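Local coordinates for protein 4-alpha-glucanotransferase (Aquifex aeolicus, PDB 1TZ7) that is an amylomaltase, a 4-alpha-glucanotransferase built around a parallel beta/alpha barrel of the kind found in alpha-amylase relatives, at residues Ile442-Ile455 with Phe493-Val505. Numbering follows the deposited sequence.
Sequences IRLVLISRAKFAII and FIKKLLGIYGREV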
ATOM      1  N   ILE A 442       7.612   1.415  22.138  1.00 24.84           N
ATOM      2  CA  ILE A 442       6.781   2.540  21.734  1.00 28.28           C
ATOM      3  C   ILE A 442       7.353   3.842  22.308  1.00 22.31           C
ATOM      4  O   ILE A 442       7.480   4.829  21.601  1.00 24.63           O
ATOM      5  CB  ILE A 442       5.320   2.335  22.194  1.00 30.22           C
ATOM      6  CG1 ILE A 442       4.614   1.326  21.276  1.00 29.32           C
ATOM      7  CG2 ILE A 442       4.558   3.665  22.183  1.00 31.84           C
ATOM      8  CD1 ILE A 442       3.359   0.715  21.882  1.00 32.68           C
ATOM      9  N   ARG A 443       7.703   3.823  23.593  1.00 24.27           N
ATOM     10  CA  ARG A 443       8.315   4.989  24.246  1.00 19.85           C
ATOM     11  C   ARG A 443       9.601   5.421  23.539  1.00 26.11           C
ATOM     12  O   ARG A 443       9.830   6.604  23.342  1.00 23.94           O
ATOM     13  CB  ARG A 443       8.618   4.689  25.705  1.00 22.29           C
ATOM     14  CG  ARG A 443       7.403   4.712  26.610  1.00 24.52           C
ATOM     15  CD  ARG A 443       7.720   4.415  28.062  1.00 27.26           C
ATOM     16  NE  ARG A 443       6.513   4.242  28.866  1.00 33.26           N
ATOM     17  CZ  ARG A 443       5.904   5.221  29.534  1.00 40.18           C
ATOM     18  NH1 ARG A 443       6.383   6.459  29.503  1.00 27.60           N
ATOM     19  NH2 ARG A 443       4.809   4.960  30.241  1.00 41.33           N
ATOM     20  N   LEU A 444      10.435   4.446  23.162  1.00 22.49           N
ATOM     21  CA  LEU A 444      11.710   4.729  22.481  1.00 28.28           C
ATOM     22  C   LEU A 444      11.467   5.401  21.118  1.00 29.02           C
ATOM     23  O   LEU A 444      12.183   6.327  20.730  1.00 26.87           O
ATOM     24  CB  LEU A 444      12.506   3.426  22.282  1.00 27.04           C
ATOM     25  CG  LEU A 444      13.763   3.170  23.149  1.00 35.79           C
ATOM     26  CD1 LEU A 444      13.817   4.031  24.380  1.00 28.56           C
ATOM     27  CD2 LEU A 444      13.848   1.709  23.521  1.00 26.41           C
ATOM     28  N   VAL A 445      10.464   4.925  20.402  1.00 24.76           N
ATOM     29  CA  VAL A 445      10.114   5.499  19.120  1.00 22.69           C
ATOM     30  C   VAL A 445       9.562   6.938  19.303  1.00 26.37           C
ATOM     31  O   VAL A 445       9.918   7.846  18.556  1.00 24.34           O
ATOM     32  CB  VAL A 445       9.082   4.611  18.381  1.00 25.11           C
ATOM     33  CG1 VAL A 445       8.451   5.363  17.215  1.00 32.04           C
ATOM     34  CG2 VAL A 445       9.742   3.332  17.897  1.00 24.98           C
ATOM     35  N   LEU A 446       8.710   7.124  20.311  1.00 25.64           N
ATOM     36  CA  LEU A 446       8.062   8.414  20.544  1.00 24.41           C
ATOM     37  C   LEU A 446       9.047   9.473  21.056  1.00 24.47           C
ATOM     38  O   LEU A 446       8.921  10.648  20.723  1.00 25.99           O
ATOM     39  CB  LEU A 446       6.903   8.266  21.544  1.00 21.09           C
ATOM     40  CG  LEU A 446       5.711   7.403  21.107  1.00 25.17           C
ATOM     41  CD1 LEU A 446       4.693   7.294  22.239  1.00 25.11           C
ATOM     42  CD2 LEU A 446       5.063   7.948  19.871  1.00 27.52           C
ATOM     43  N   ILE A 447      10.019   9.052  21.867  1.00 21.42           N
ATOM     44  CA  ILE A 447      10.985   9.983  22.465  1.00 21.01           C
ATOM     45  C   ILE A 447      12.027  10.455  21.439  1.00 19.93           C
ATOM     46  O   ILE A 447      12.709  11.453  21.657  1.00 22.70           O
ATOM     47  CB  ILE A 447      11.705   9.332  23.690  1.00 22.46           C
ATOM     48  CG1 ILE A 447      12.359  10.415  24.561  1.00 21.97           C
ATOM     49  CG2 ILE A 447      12.759   8.339  23.229  1.00 29.27           C
ATOM     50  CD1 ILE A 447      12.828   9.924  25.898  1.00 21.01           C
ATOM     51  N   SER A 448      12.143   9.725  20.333  1.00 20.52           N
ATOM     52  CA  SER A 448      13.098  10.066  19.278  1.00 24.78           C
ATOM     53  C   SER A 448      12.767  11.413  18.669  1.00 26.33           C
ATOM     54  O   SER A 448      11.694  11.964  18.907  1.00 24.95           O
ATOM     55  CB  SER A 448      13.075   9.005  18.192  1.00 25.40           C
ATOM     56  OG  SER A 448      11.916   9.135  17.402  1.00 28.00           O
ATOM     57  N   ARG A 449      13.688  11.940  17.875  1.00 24.91           N
ATOM     58  CA  ARG A 449      13.469  13.208  17.190  1.00 25.66           C
ATOM     59  C   ARG A 449      12.916  13.015  15.782  1.00 22.82           C
ATOM     60  O   ARG A 449      12.686  13.982  15.074  1.00 26.27           O
ATOM     61  CB  ARG A 449      14.762  14.024  17.161  1.00 26.35           C
ATOM     62  CG  ARG A 449      15.182  14.489  18.578  1.00 32.87           C
ATOM     63  CD  ARG A 449      15.495  16.002  18.779  1.00 53.45           C
ATOM     64  NE  ARG A 449      15.063  16.885  17.767  1.00 44.47           N
ATOM     65  CZ  ARG A 449      14.151  17.865  17.846  1.00 44.22           C
ATOM     66  NH1 ARG A 449      13.317  18.050  18.876  1.00 32.43           N
ATOM     67  NH2 ARG A 449      14.020  18.603  16.787  1.00 34.77           N
ATOM     68  N   ALA A 450      12.698  11.762  15.378  1.00 23.21           N
ATOM     69  CA  ALA A 450      12.009  11.492  14.097  1.00 24.98           C
ATOM     70  C   ALA A 450      10.733  12.317  14.030  1.00 31.24           C
ATOM     71  O   ALA A 450       9.942  12.313  14.971  1.00 27.89           O
ATOM     72  CB  ALA A 450      11.690  10.044  13.971  1.00 26.00           C
ATOM     73  N   LYS A 451      10.528  13.025  12.921  1.00 28.80           N
ATOM     74  CA  LYS A 451       9.382  13.924  12.811  1.00 31.94           C
ATOM     75  C   LYS A 451       8.053  13.152  12.772  1.00 29.42           C
ATOM     76  O   LYS A 451       7.059  13.616  13.295  1.00 26.09           O
ATOM     77  CB  LYS A 451       9.513  14.847  11.593  1.00 28.98           C
ATOM     78  CG  LYS A 451       9.415  14.162  10.244  1.00 27.96           C
ATOM     79  CD  LYS A 451       9.600  15.187   9.093  1.00 33.19           C
ATOM     80  CE  LYS A 451       9.358  14.549   7.723  1.00 35.71           C
ATOM     81  NZ  LYS A 451       9.584  15.516   6.602  1.00 33.87           N
ATOM     82  N   PHE A 452       8.059  11.970  12.147  1.00 26.41           N
ATOM     83  CA  PHE A 452       6.878  11.069  12.160  1.00 24.08           C
ATOM     84  C   PHE A 452       7.210   9.783  12.922  1.00 28.10           C
ATOM     85  O   PHE A 452       8.152   9.082  12.574  1.00 28.64           O
ATOM     86  CB  PHE A 452       6.456  10.688  10.729  1.00 28.16           C
ATOM     87  CG  PHE A 452       6.040  11.868   9.855  1.00 29.62           C
ATOM     88  CD1 PHE A 452       5.797  13.122  10.396  1.00 30.21           C
ATOM     89  CD2 PHE A 452       5.888  11.698   8.483  1.00 34.72           C
ATOM     90  CE1 PHE A 452       5.418  14.180   9.577  1.00 33.68           C
ATOM     91  CE2 PHE A 452       5.510  12.758   7.675  1.00 34.32           C
ATOM     92  CZ  PHE A 452       5.277  13.989   8.223  1.00 31.07           C
ATOM     93  N   ALA A 453       6.422   9.483  13.951  1.00 23.48           N
ATOM     94  CA  ALA A 453       6.516   8.213  14.660  1.00 23.46           C
ATOM     95  C   ALA A 453       5.256   7.402  14.406  1.00 30.86           C
ATOM     96  O   ALA A 453       4.155   7.868  14.668  1.00 27.44           O
ATOM     97  CB  ALA A 453       6.691   8.450  16.127  1.00 25.83           C
ATOM     98  N   ILE A 454       5.422   6.185  13.891  1.00 26.62           N
ATOM     99  CA  ILE A 454       4.282   5.354  13.500  1.00 27.96           C
ATOM    100  C   ILE A 454       4.295   4.041  14.257  1.00 31.38           C
ATOM    101  O   ILE A 454       5.290   3.321  14.251  1.00 32.39           O
ATOM    102  CB  ILE A 454       4.302   5.088  11.975  1.00 27.51           C
ATOM    103  CG1 ILE A 454       4.327   6.416  11.194  1.00 33.95           C
ATOM    104  CG2 ILE A 454       3.084   4.234  11.559  1.00 36.39           C
ATOM    105  CD1 ILE A 454       2.968   7.025  10.968  1.00 46.87           C
ATOM    106  N   ILE A 455       3.181   3.740  14.917  1.00 28.54           N
ATOM    107  CA  ILE A 455       3.003   2.471  15.623  1.00 26.64           C
ATOM    108  C   ILE A 455       2.121   1.551  14.783  1.00 28.70           C
ATOM    109  O   ILE A 455       1.024   1.928  14.407  1.00 25.51           O
ATOM    110  CB  ILE A 455       2.319   2.722  16.991  1.00 29.80           C
ATOM    111  CG1 ILE A 455       3.077   3.795  17.786  1.00 32.64           C
ATOM    112  CG2 ILE A 455       2.229   1.432  17.792  1.00 31.75           C
ATOM    113  CD1 ILE A 455       2.270   4.396  18.916  1.00 32.55           C
ATOM    114  N   PHE A 493      -4.291   5.286  27.720  1.00 36.34           N
ATOM    115  CA  PHE A 493      -2.889   4.917  27.836  1.00 37.84           C
ATOM    116  C   PHE A 493      -2.053   5.600  26.735  1.00 37.49           C
ATOM    117  O   PHE A 493      -1.052   6.250  27.023  1.00 27.34           O
ATOM    118  CB  PHE A 493      -2.742   3.382  27.773  1.00 40.48           C
ATOM    119  CG  PHE A 493      -1.402   2.915  27.282  1.00 42.15           C
ATOM    120  CD1 PHE A 493      -1.251   2.440  25.977  1.00 58.58           C
ATOM    121  CD2 PHE A 493      -0.291   2.935  28.118  1.00 49.41           C
ATOM    122  CE1 PHE A 493      -0.010   2.002  25.516  1.00 50.62           C
ATOM    123  CE2 PHE A 493       0.950   2.497  27.661  1.00 57.52           C
ATOM    124  CZ  PHE A 493       1.085   2.030  26.355  1.00 66.20           C
ATOM    125  N   ILE A 494      -2.479   5.460  25.487  1.00 30.58           N
ATOM    126  CA  ILE A 494      -1.692   5.965  24.363  1.00 37.17           C
ATOM    127  C   ILE A 494      -1.772   7.501  24.259  1.00 27.98           C
ATOM    128  O   ILE A 494      -0.798   8.151  23.909  1.00 28.82           O
ATOM    129  CB  ILE A 494      -2.136   5.298  23.031  1.00 37.58           C
ATOM    130  CG1 ILE A 494      -1.109   5.576  21.922  1.00 45.32           C
ATOM    131  CG2 ILE A 494      -3.498   5.804  22.604  1.00 36.52           C
ATOM    132  CD1 ILE A 494       0.263   4.961  22.172  1.00 40.32           C
ATOM    133  N   LYS A 495      -2.934   8.064  24.574  1.00 29.96           N
ATOM    134  CA  LYS A 495      -3.098   9.525  24.608  1.00 27.92           C
ATOM    135  C   LYS A 495      -2.095  10.154  25.565  1.00 34.19           C
ATOM    136  O   LYS A 495      -1.423  11.128  25.221  1.00 26.13           O
ATOM    137  CB  LYS A 495      -4.526   9.899  25.026  1.00 25.91           C
ATOM    138  CG  LYS A 495      -4.809  11.405  25.019  1.00 32.22           C
ATOM    139  CD  LYS A 495      -6.264  11.703  25.397  1.00 46.65           C
ATOM    140  CE  LYS A 495      -6.559  13.202  25.359  1.00 50.08           C
ATOM    141  NZ  LYS A 495      -7.716  13.567  26.224  1.00 65.83           N
ATOM    142  N   LYS A 496      -1.996   9.587  26.765  1.00 30.88           N
ATOM    143  CA  LYS A 496      -1.039  10.053  27.766  1.00 27.80           C
ATOM    144  C   LYS A 496       0.387  10.026  27.215  1.00 22.62           C
ATOM    145  O   LYS A 496       1.147  10.966  27.397  1.00 25.35           O
ATOM    146  CB  LYS A 496      -1.121   9.179  29.022  1.00 26.79           C
ATOM    147  CG  LYS A 496      -0.383   9.748  30.227  1.00 42.34           C
ATOM    148  CD  LYS A 496      -1.279   9.791  31.456  1.00 66.24           C
ATOM    149  CE  LYS A 496      -0.584  10.459  32.621  1.00 69.58           C
ATOM    150  NZ  LYS A 496      -0.626  11.945  32.521  1.00 72.16           N
ATOM    151  N   LEU A 497       0.735   8.938  26.543  1.00 26.64           N
ATOM    152  CA  LEU A 497       2.092   8.757  26.017  1.00 27.37           C
ATOM    153  C   LEU A 497       2.426   9.800  24.955  1.00 27.35           C
ATOM    154  O   LEU A 497       3.509  10.368  24.963  1.00 28.85           O
ATOM    155  CB  LEU A 497       2.251   7.353  25.425  1.00 28.21           C
ATOM    156  CG  LEU A 497       3.147   6.375  26.192  1.00 34.34           C
ATOM    157  CD1 LEU A 497       2.837   6.376  27.672  1.00 36.25           C
ATOM    158  CD2 LEU A 497       3.000   4.983  25.617  1.00 36.08           C
ATOM    159  N   LEU A 498       1.491  10.038  24.037  1.00 25.93           N
ATOM    160  CA  LEU A 498       1.696  11.025  22.981  1.00 23.92           C
ATOM    161  C   LEU A 498       1.969  12.402  23.584  1.00 25.12           C
ATOM    162  O   LEU A 498       2.828  13.120  23.116  1.00 29.02           O
ATOM    163  CB  LEU A 498       0.470  11.097  22.052  1.00 24.96           C
ATOM    164  CG  LEU A 498       0.191   9.880  21.160  1.00 26.43           C
ATOM    165  CD1 LEU A 498      -0.842  10.231  20.105  1.00 28.54           C
ATOM    166  CD2 LEU A 498       1.466   9.357  20.503  1.00 31.87           C
ATOM    167  N   GLY A 499       1.221  12.753  24.634  1.00 24.27           N
ATOM    168  CA  GLY A 499       1.378  14.040  25.297  1.00 24.79           C
ATOM    169  C   GLY A 499       2.704  14.157  26.031  1.00 27.32           C
ATOM    170  O   GLY A 499       3.341  15.199  26.002  1.00 24.38           O
ATOM    171  N   ILE A 500       3.116  13.071  26.681  1.00 25.16           N
ATOM    172  CA  ILE A 500       4.382  13.037  27.420  1.00 28.84           C
ATOM    173  C   ILE A 500       5.574  13.308  26.495  1.00 27.39           C
ATOM    174  O   ILE A 500       6.514  14.000  26.879  1.00 19.99           O
ATOM    175  CB  ILE A 500       4.553  11.653  28.133  1.00 28.00           C
ATOM    176  CG1 ILE A 500       3.610  11.558  29.329  1.00 34.87           C
ATOM    177  CG2 ILE A 500       5.991  11.452  28.591  1.00 31.17           C
ATOM    178  CD1 ILE A 500       3.336  10.126  29.784  1.00 33.98           C
ATOM    179  N   TYR A 501       5.520  12.760  25.273  1.00 24.78           N
ATOM    180  CA  TYR A 501       6.635  12.871  24.321  1.00 24.57           C
ATOM    181  C   TYR A 501       6.344  13.887  23.217  1.00 31.69           C
ATOM    182  O   TYR A 501       6.995  13.886  22.178  1.00 27.80           O
ATOM    183  CB  TYR A 501       6.960  11.490  23.722  1.00 24.30           C
ATOM    184  CG  TYR A 501       7.356  10.492  24.780  1.00 21.82           C
ATOM    185  CD1 TYR A 501       8.522  10.665  25.518  1.00 27.98           C
ATOM    186  CD2 TYR A 501       6.552   9.398  25.073  1.00 23.01           C
ATOM    187  CE1 TYR A 501       8.888   9.763  26.511  1.00 21.46           C
ATOM    188  CE2 TYR A 501       6.906   8.491  26.059  1.00 21.17           C
ATOM    189  CZ  TYR A 501       8.077   8.680  26.775  1.00 28.71           C
ATOM    190  OH  TYR A 501       8.429   7.784  27.750  1.00 27.44           O
ATOM    191  N   GLY A 502       5.366  14.761  23.463  1.00 26.71           N
ATOM    192  CA  GLY A 502       5.183  15.958  22.660  1.00 24.99           C
ATOM    193  C   GLY A 502       4.718  15.657  21.245  1.00 30.36           C
ATOM    194  O   GLY A 502       5.060  16.368  20.315  1.00 27.79           O
ATOM    195  N   ARG A 503       3.937  14.592  21.090  1.00 26.02           N
ATOM    196  CA  ARG A 503       3.401  14.216  19.774  1.00 30.28           C
ATOM    197  C   ARG A 503       1.872  14.221  19.761  1.00 28.82           C
ATOM    198  O   ARG A 503       1.251  13.739  18.811  1.00 34.56           O
ATOM    199  CB  ARG A 503       3.897  12.836  19.386  1.00 27.86           C
ATOM    200  CG  ARG A 503       5.363  12.770  19.069  1.00 31.51           C
ATOM    201  CD  ARG A 503       5.780  11.447  18.518  1.00 26.43           C
ATOM    202  NE  ARG A 503       7.220  11.293  18.471  1.00 25.02           N
ATOM    203  CZ  ARG A 503       7.980  11.601  17.425  1.00 28.64           C
ATOM    204  NH1 ARG A 503       7.437  12.098  16.315  1.00 25.41           N
ATOM    205  NH2 ARG A 503       9.286  11.415  17.490  1.00 24.48           N
ATOM    206  N   GLU A 504       1.274  14.749  20.823  1.00 27.69           N
ATOM    207  CA  GLU A 504      -0.175  14.894  20.901  1.00 33.97           C
ATOM    208  C   GLU A 504      -0.589  16.213  20.288  1.00 32.66           C
ATOM    209  O   GLU A 504      -0.075  17.262  20.658  1.00 33.44           O
ATOM    210  CB  GLU A 504      -0.648  14.843  22.362  1.00 30.77           C
ATOM    211  CG  GLU A 504      -2.166  14.788  22.513  1.00 41.43           C
ATOM    212  CD  GLU A 504      -2.636  14.971  23.952  1.00 51.62           C
ATOM    213  OE1 GLU A 504      -1.786  15.091  24.857  1.00 40.51           O
ATOM    214  OE2 GLU A 504      -3.865  14.992  24.171  1.00 41.96           O
ATOM    215  N   VAL A 505      -1.524  16.160  19.354  1.00 26.12           N
ATOM    216  CA  VAL A 505      -2.081  17.367  18.788  1.00 26.54           C
ATOM    217  C   VAL A 505      -3.616  17.368  18.871  1.00 31.66           C
ATOM    218  O   VAL A 505      -4.231  18.381  19.206  1.00 36.99           O
ATOM    219  CB  VAL A 505      -1.616  17.562  17.327  1.00 32.64           C
ATOM    220  CG1 VAL A 505      -2.451  16.765  16.395  1.00 38.32           C
ATOM    221  CG2 VAL A 505      -1.651  19.034  16.950  1.00 37.73           C
ATOM    222  OXT VAL A 505      -4.284  16.362  18.613  1.00 34.28           O
TER
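R503 pushes its buried guanidinium into the turn between helix 437-447 and strand 452-456, which it holds by backbone carbonyls. R503 NE meets L446 O at 2.9 Å, nearly straight (163°), in the carbonyl plane and on a lone pair. R503 NH1 and NH2 both grip A450 O end-on, at 2.9 and 2.8 Å; each bond lies in the guanidinium plane, which limits the group's rotation. A453 CB closes one face, 3.6 Å from R503 CZ. The extended chain from CG to NE delivers the group this far. L446 CD2 packs on R503 CD (3.8 Å) and on L498 CD2 (3.9 Å); I442 and I455 continue this apolar layer onto L497 and I494. The other side is partly exposed: R443 lies crosswise to Y501, planes 81° apart, R443 NH1 bonds Y501 OH (3.0 Å), and exposed, little-covered I447 meets Y501 CD1 obliquely through CB at 3.9 Å. A Schellman motif with G502 at positive phi ends helix 491-500: R503 N bonds L498 O and, weakly, G502 N bonds G499 O. The helix segments run roughly parallel (35°), packing helix 491-500 against helix 437-447 and the barrel's eighth strand, 452-456, which lies between strands 23-27 and 397-400; R503 NH1 also bonds L23 O, and I494 reaches helix 44-56.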